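Local coordinates for protein Atp-dependent DNA ligase (PDB 4D05) that seals nicks in double-stranded DNA at the expense of ATP, probably by way of a covalent enzyme-adenylate intermediate, at residues A[6-11]-A[166-171]; A[11-16]-A[171-176]. All coordinates share one frame; numbering follows the deposited sequence.

Contacts 1 and 2 follow one another along the chain, sharing Asn11 and Asp171, with centres about 11 Å apart. Strand 8-11 lies between strands 168-169 and 173-175 in a mixed sheet of the adenylation domain, parallel to both. Contact 1 covers its pairing with 168-169, and contact 2 covers its end beside 173-175. The chain turns a corner at residues 170-172. Thr10 ties the two together: its N lies 2.9 Å from Leu172 O and its O lies 2.8 Å from Lys174 N. A single sulfate is held by Arg168 of contact 1 and Lys174 of contact 2. The side chain of Ala9 lies about 5 Å from AMP, which Lys174 binds directly.

Contact 1: A[6-11]-A[166-171]; sequences IQLATN and TKRSRD. With SO4 (sulfate ion), chain F.
Leu8 and Arg168 pair across two parallel strands, and their side chains lie on the same face of the sheet. Leu8 N donates to Lys167 O at 2.7 Å with an almost straight N-H...O angle of 175°. Ser169 N donates back to Leu8 O, also at 2.7 Å. This is the tight part of the contact. Arg168 bends at chi2 (-124°), and its guanidinium comes to lie over Leu8. Leu8 CD1 sits above the centre of one guanidinium face, with 3.8 Å between CD1 and Arg168 CZ. At the guanidinium edge, Arg168 NH1 reaches Ala9 O at 2.9 Å, somewhat bent at 140°. NH1 and NH2 also bind two oxygens of a sulfate ion, with Arg168 NH2 3.1 Å from O4. The ion probably comes from the crystallisation liquor, and Lys42 and Lys174 hold it too.

On the buried polar side, Gln7 OE1 touches Ser169 CB at 3.7 Å, and a water donates to Gln7 OE1 and accepts from Ser169 OG. Gln7 OE1 also accepts from Gln165 N. Ser169 OG in turn takes the backbone N of Asp171 at 3.0 Å, an ST turn at the corner. The solvent side is loose: Thr166, Lys167 and Arg170 are exposed, and their side chains barely meet 6-11. The bond to Ala9 O and the leucine methyl probably help hold the guanidinium's rotation, with NH1 and NH2 turned to the sulfate.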
loop_
_atom_site.group_PDB
_atom_site.type_symbol
_atom_site.label_atom_id
_atom_site.label_comp_id
_atom_site.label_asym_id
_atom_site.label_seq_id
_atom_site.Cartn_x
_atom_site.Cartn_y
_atom_site.Cartn_z
ATOM N N ILE A 6 -15.628 5.103 0.536
ATOM C CA ILE A 6 -14.729 3.991 0.789
ATOM C C ILE A 6 -13.940 4.013 2.116
ATOM O O ILE A 6 -13.639 5.075 2.702
ATOM C CB ILE A 6 -13.793 3.823 -0.401
ATOM C CG1 ILE A 6 -12.952 5.084 -0.646
ATOM C CG2 ILE A 6 -14.613 3.512 -1.583
ATOM C CD1 ILE A 6 -11.833 4.903 -1.638
ATOM N N GLN A 7 -13.591 2.815 2.577
ATOM C CA GLN A 7 -12.821 2.653 3.815
ATOM C C GLN A 7 -11.390 2.753 3.492
ATOM O O GLN A 7 -10.993 2.205 2.459
ATOM C CB GLN A 7 -13.037 1.261 4.396
ATOM C CG GLN A 7 -12.312 1.012 5.701
ATOM C CD GLN A 7 -12.992 -0.157 6.427
ATOM O OE1 GLN A 7 -13.726 0.003 7.390
ATOM N NE2 GLN A 7 -12.784 -1.294 5.932
ATOM N N LEU A 8 -10.619 3.424 4.353
ATOM C CA LEU A 8 -9.192 3.587 4.168
ATOM C C LEU A 8 -8.331 2.933 5.274
ATOM O O LEU A 8 -8.707 2.842 6.465
ATOM C CB LEU A 8 -8.800 5.068 4.067
ATOM C CG LEU A 8 -9.592 5.991 3.137
ATOM C CD1 LEU A 8 -8.992 7.374 3.285
ATOM C CD2 LEU A 8 -9.576 5.531 1.643
ATOM N N ALA A 9 -7.152 2.478 4.853
ATOM C CA ALA A 9 -6.281 1.707 5.745
ATOM C C ALA A 9 -5.375 2.597 6.570
ATOM O O ALA A 9 -4.916 3.665 6.111
ATOM C CB ALA A 9 -5.436 0.757 4.953
ATOM N N THR A 10 -5.088 2.124 7.775
ATOM C CA THR A 10 -4.038 2.690 8.642
ATOM C C THR A 10 -2.749 1.844 8.618
ATOM O O THR A 10 -2.684 0.876 7.885
ATOM C CB THR A 10 -4.526 2.804 10.080
ATOM O OG1 THR A 10 -5.022 1.531 10.533
ATOM C CG2 THR A 10 -5.641 3.868 10.169
ATOM N N ASN A 11 -1.718 2.227 9.386
ATOM C CA ASN A 11 -0.477 1.439 9.396
ATOM C C ASN A 11 -0.460 0.310 10.403
ATOM O O ASN A 11 -1.084 0.396 11.452
ATOM C CB ASN A 11 0.733 2.317 9.653
ATOM C CG ASN A 11 1.063 3.174 8.480
ATOM O OD1 ASN A 11 0.720 2.854 7.348
ATOM N ND2 ASN A 11 1.742 4.273 8.735
ATOM N N THR A 166 -16.604 4.498 6.415
ATOM C CA THR A 166 -16.235 5.274 5.225
ATOM C C THR A 166 -15.182 6.302 5.606
ATOM O O THR A 166 -15.409 7.497 5.514
ATOM C CB THR A 166 -17.455 5.966 4.593
ATOM O OG1 THR A 166 -18.053 6.903 5.516
ATOM C CG2 THR A 166 -18.466 4.924 4.202
ATOM N N LYS A 167 -14.055 5.809 6.105
ATOM C CA LYS A 167 -12.993 6.681 6.575
ATOM C C LYS A 167 -11.767 5.849 6.825
ATOM O O LYS A 167 -11.777 4.682 6.500
ATOM C CB LYS A 167 -13.402 7.353 7.877
ATOM C CG LYS A 167 -13.619 6.390 8.996
ATOM C CD LYS A 167 -13.722 7.150 10.309
ATOM C CE LYS A 167 -14.702 8.308 10.200
ATOM N NZ LYS A 167 -14.930 8.996 11.507
ATOM N N ARG A 168 -10.723 6.431 7.435
ATOM C CA ARG A 168 -9.568 5.628 7.847
ATOM C C ARG A 168 -10.073 4.690 8.929
ATOM O O ARG A 168 -10.977 5.033 9.692
ATOM C CB ARG A 168 -8.379 6.490 8.339
ATOM C CG ARG A 168 -7.758 7.330 7.240
ATOM C CD ARG A 168 -6.241 7.116 7.013
ATOM N NE ARG A 168 -5.808 7.853 5.816
ATOM C CZ ARG A 168 -5.416 7.306 4.660
ATOM N NH1 ARG A 168 -5.325 5.981 4.501
ATOM N NH2 ARG A 168 -5.058 8.098 3.645
ATOM N N SER A 169 -9.576 3.463 8.908
ATOM C CA SER A 169 -9.967 2.481 9.890
ATOM C C SER A 169 -8.751 1.802 10.570
ATOM O O SER A 169 -7.827 1.337 9.910
ATOM C CB SER A 169 -10.844 1.428 9.236
ATOM O OG SER A 169 -10.999 0.309 10.133
ATOM N N ARG A 170 -8.771 1.740 11.900
ATOM C CA ARG A 170 -7.765 1.017 12.640
ATOM C C ARG A 170 -7.867 -0.511 12.487
ATOM O O ARG A 170 -6.942 -1.244 12.820
ATOM C CB ARG A 170 -7.891 1.327 14.105
ATOM C CG ARG A 170 -7.481 2.735 14.477
ATOM C CD ARG A 170 -7.663 2.997 15.977
ATOM N NE ARG A 170 -6.757 2.218 16.839
ATOM C CZ ARG A 170 -5.503 2.570 17.132
ATOM N NH1 ARG A 170 -4.964 3.671 16.615
ATOM N NH2 ARG A 170 -4.772 1.809 17.934
ATOM N N ASP A 171 -9.012 -0.976 12.010
ATOM C CA ASP A 171 -9.221 -2.391 11.805
ATOM C C ASP A 171 -8.675 -2.870 10.459
ATOM O O ASP A 171 -8.663 -4.063 10.194
ATOM C CB ASP A 171 -10.679 -2.703 11.866
ATOM C CG ASP A 171 -11.210 -2.659 13.261
ATOM O OD1 ASP A 171 -10.432 -2.845 14.231
ATOM O OD2 ASP A 171 -12.396 -2.396 13.366
HETATM S S SO4 F . -4.575 5.052 0.719
HETATM O O1 SO4 F . -3.380 4.518 0.055
HETATM O O2 SO4 F . -5.749 5.015 -0.174
HETATM O O3 SO4 F . -4.910 4.243 1.897
HETATM O O4 SO4 F . -4.321 6.444 1.124
HETATM O O HOH W 1 -13.595 -0.884 10.085
#

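Contact 2: A[11-16]-A[171-176]; sequences NYRQDI and DLMKLK. With AMP (adenosine monophosphate), chain H; SO4 (sulfate ion), chain F.
Lys174 NZ is gripped by two anions, while its backbone pairs with Asn11 in a parallel bridge. NZ donates to AMP O1P at 2.7 Å and to sulfate O1 at 2.9 Å. Weaker bonds run from NZ to AMP O5' and sulfate O3. The lysine chain is extended beyond CG, which carries the amine from the strand to the phosphate. AMP is held further by Ser24, Glu25 and Leu27.

Across the contact, Tyr12 N donates to Lys174 O at 3.0 Å, with an angle of 143° at the hydrogen. This continues the pairing of strand 8-11 with strand 173-175 just past the end of the first. Tyr12 and Leu175 then lie side by side and point the same way. Leu175 CD1 sits over one face of the Tyr12 ring, 4.3 Å from its centroid, in a CH-pi contact. Leu140 of helix 137-149 touches both side chains.

Met173, present as selenomethionine, packs on the same side of its strand as Leu175, the side away from the Lys174 amine. Its chain bends at chi3 (-78°), and the methyl CE meets Ile16 tip to tip, 3.8 Å from Ile16 CD1. Its SE lies 3.7 Å from Arg13 N. The Arg13 side chain crosses that of Met173 at about a right angle. Arg13 NH2 is hydrogen-bonded to the backbone O of Arg170. Its link to Asp171 is indirect: a water donates to Asp171 OD1 and accepts a weak bond from NH2.

Thus apolar packing and one backbone bond seat the 11-16 loop on strand 173-175, while the Lys174 amine, on the other side of the strand, donates to the AMP phosphate and to the sulfate, which marks a second anion position beside it.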
loop_
_atom_site.group_PDB
_atom_site.type_symbol
_atom_site.label_atom_id
_atom_site.label_comp_id
_atom_site.label_asym_id
_atom_site.label_seq_id
_atom_site.Cartn_x
_atom_site.Cartn_y
_atom_site.Cartn_z
ATOM N N ASN A 11 -1.718 2.227 9.386
ATOM C CA ASN A 11 -0.477 1.439 9.396
ATOM C C ASN A 11 -0.460 0.310 10.403
ATOM O O ASN A 11 -1.084 0.396 11.452
ATOM C CB ASN A 11 0.733 2.317 9.653
ATOM C CG ASN A 11 1.063 3.174 8.480
ATOM O OD1 ASN A 11 0.720 2.854 7.348
ATOM N ND2 ASN A 11 1.742 4.273 8.735
ATOM N N TYR A 12 0.243 -0.760 10.052
ATOM C CA TYR A 12 0.454 -1.891 10.946
ATOM C C TYR A 12 0.931 -1.438 12.337
ATOM O O TYR A 12 1.759 -0.509 12.466
ATOM C CB TYR A 12 1.490 -2.827 10.317
ATOM C CG TYR A 12 1.854 -3.985 11.185
ATOM C CD1 TYR A 12 1.008 -5.072 11.309
ATOM C CD2 TYR A 12 3.049 -3.997 11.877
ATOM C CE1 TYR A 12 1.309 -6.117 12.121
ATOM C CE2 TYR A 12 3.373 -5.031 12.689
ATOM C CZ TYR A 12 2.503 -6.107 12.797
ATOM O OH TYR A 12 2.828 -7.160 13.594
ATOM N N ARG A 13 0.367 -2.066 13.362
ATOM C CA ARG A 13 0.741 -1.864 14.770
ATOM C C ARG A 13 1.218 -3.176 15.383
ATOM O O ARG A 13 0.555 -4.191 15.238
ATOM C CB ARG A 13 -0.452 -1.299 15.547
ATOM C CG ARG A 13 -0.947 0.050 14.988
ATOM C CD ARG A 13 -2.208 0.575 15.701
ATOM N NE ARG A 13 -3.442 -0.080 15.228
ATOM C CZ ARG A 13 -4.126 -0.996 15.902
ATOM N NH1 ARG A 13 -3.723 -1.389 17.116
ATOM N NH2 ARG A 13 -5.232 -1.519 15.371
ATOM N N GLN A 14 2.368 -3.147 16.068
ATOM C CA GLN A 14 2.985 -4.360 16.623
ATOM C C GLN A 14 2.149 -5.090 17.645
ATOM O O GLN A 14 2.265 -6.312 17.790
ATOM C CB GLN A 14 4.322 -4.033 17.328
ATOM C CG GLN A 14 5.336 -3.394 16.470
ATOM C CD GLN A 14 6.715 -3.436 17.099
ATOM O OE1 GLN A 14 6.873 -3.760 18.287
ATOM N NE2 GLN A 14 7.725 -3.118 16.302
ATOM N N ASP A 15 1.341 -4.358 18.395
ATOM C CA ASP A 15 0.723 -4.972 19.556
ATOM C C ASP A 15 -0.680 -5.514 19.272
ATOM O O ASP A 15 -1.493 -5.661 20.172
ATOM C CB ASP A 15 0.702 -4.004 20.733
ATOM C CG ASP A 15 -0.285 -2.894 20.549
ATOM O OD1 ASP A 15 -0.565 -2.541 19.380
ATOM O OD2 ASP A 15 -0.784 -2.381 21.575
ATOM N N ILE A 16 -0.966 -5.843 18.032
ATOM C CA ILE A 16 -2.261 -6.460 17.728
ATOM C C ILE A 16 -2.255 -7.954 18.064
ATOM O O ILE A 16 -1.198 -8.574 18.234
ATOM C CB ILE A 16 -2.600 -6.300 16.246
ATOM C CG1 ILE A 16 -1.488 -6.937 15.394
ATOM C CG2 ILE A 16 -2.775 -4.805 15.922
ATOM C CD1 ILE A 16 -1.774 -6.921 13.874
ATOM N N ASP A 171 -9.012 -0.976 12.010
ATOM C CA ASP A 171 -9.221 -2.391 11.805
ATOM C C ASP A 171 -8.675 -2.870 10.459
ATOM O O ASP A 171 -8.663 -4.063 10.194
ATOM C CB ASP A 171 -10.679 -2.703 11.866
ATOM C CG ASP A 171 -11.210 -2.659 13.261
ATOM O OD1 ASP A 171 -10.432 -2.845 14.231
ATOM O OD2 ASP A 171 -12.396 -2.396 13.366
ATOM N N LEU A 172 -8.265 -1.935 9.601
ATOM C CA LEU A 172 -7.684 -2.265 8.319
ATOM C C LEU A 172 -6.281 -1.674 8.276
ATOM O O LEU A 172 -6.144 -0.463 8.343
ATOM C CB LEU A 172 -8.529 -1.648 7.184
ATOM C CG LEU A 172 -8.058 -1.936 5.761
ATOM C CD1 LEU A 172 -8.112 -3.418 5.406
ATOM C CD2 LEU A 172 -8.835 -1.138 4.710
HETATM N N MSE A 173 -5.268 -2.511 8.180
HETATM C CA MSE A 173 -3.881 -2.046 8.249
HETATM C C MSE A 173 -3.013 -2.498 7.064
HETATM O O MSE A 173 -3.153 -3.608 6.574
HETATM C CB MSE A 173 -3.239 -2.552 9.528
HETATM C CG MSE A 173 -3.829 -1.971 10.787
HETATM SE SE MSE A 173 -3.105 -2.801 12.397
HETATM C CE MSE A 173 -4.148 -4.410 12.316
ATOM N N LYS A 174 -2.109 -1.608 6.655
ATOM C CA LYS A 174 -1.115 -1.887 5.632
ATOM C C LYS A 174 0.119 -2.395 6.314
ATOM O O LYS A 174 0.553 -1.825 7.298
ATOM C CB LYS A 174 -0.668 -0.604 4.887
ATOM C CG LYS A 174 -1.752 0.204 4.325
ATOM C CD LYS A 174 -1.206 1.551 3.769
ATOM C CE LYS A 174 -2.287 2.226 3.000
ATOM N NZ LYS A 174 -1.748 3.326 2.170
ATOM N N LEU A 175 0.743 -3.403 5.724
ATOM C CA LEU A 175 2.038 -3.888 6.209
ATOM C C LEU A 175 3.010 -3.994 5.043
ATOM O O LEU A 175 2.887 -4.859 4.165
ATOM C CB LEU A 175 1.859 -5.237 6.912
ATOM C CG LEU A 175 3.152 -5.949 7.279
ATOM C CD1 LEU A 175 4.051 -5.103 8.138
ATOM C CD2 LEU A 175 2.810 -7.259 7.996
ATOM N N LYS A 176 3.988 -3.090 5.021
ATOM C CA LYS A 176 5.064 -3.169 4.037
ATOM C C LYS A 176 6.355 -3.318 4.815
ATOM O O LYS A 176 6.398 -3.063 6.027
ATOM C CB LYS A 176 5.084 -1.923 3.136
ATOM C CG LYS A 176 3.870 -1.856 2.199
ATOM C CD LYS A 176 3.910 -0.694 1.228
ATOM C CE LYS A 176 4.856 -0.988 0.070
ATOM N NZ LYS A 176 4.625 -0.067 -1.111
HETATM P P AMP H . -0.506 1.136 -0.514
HETATM O O1P AMP H . 0.059 1.995 0.582
HETATM O O2P AMP H . -0.366 1.431 -1.996
HETATM O "O5'" AMP H . -2.016 0.845 -0.125
HETATM C "C5'" AMP H . -2.662 -0.077 -0.973
HETATM C "C4'" AMP H . -3.994 0.518 -1.310
HETATM O "O4'" AMP H . -4.750 -0.356 -2.121
HETATM C "C3'" AMP H . -4.723 0.723 -0.026
HETATM O "O3'" AMP H . -5.306 2.030 -0.153
HETATM C "C2'" AMP H . -5.765 -0.359 -0.010
HETATM O "O2'" AMP H . -6.865 0.375 0.533
HETATM C "C1'" AMP H . -5.861 -0.929 -1.457
HETATM N N9 AMP H . -5.563 -2.401 -1.492
HETATM C C8 AMP H . -4.705 -3.117 -2.273
HETATM N N7 AMP H . -4.693 -4.439 -1.968
HETATM C C5 AMP H . -5.621 -4.574 -0.994
HETATM C C6 AMP H . -6.094 -5.687 -0.166
HETATM N N6 AMP H . -5.610 -6.921 -0.373
HETATM N N1 AMP H . -7.042 -5.402 0.734
HETATM C C2 AMP H . -7.491 -4.163 0.979
HETATM N N3 AMP H . -7.105 -3.103 0.291
HETATM C C4 AMP H . -6.180 -3.253 -0.687
HETATM S S SO4 F . -4.575 5.052 0.719
HETATM O O1 SO4 F . -3.380 4.518 0.055
HETATM O O2 SO4 F . -5.749 5.015 -0.174
HETATM O O3 SO4 F . -4.910 4.243 1.897
HETATM O O4 SO4 F . -4.321 6.444 1.124
HETATM O O HOH W 2 -7.842 -3.356 15.160
#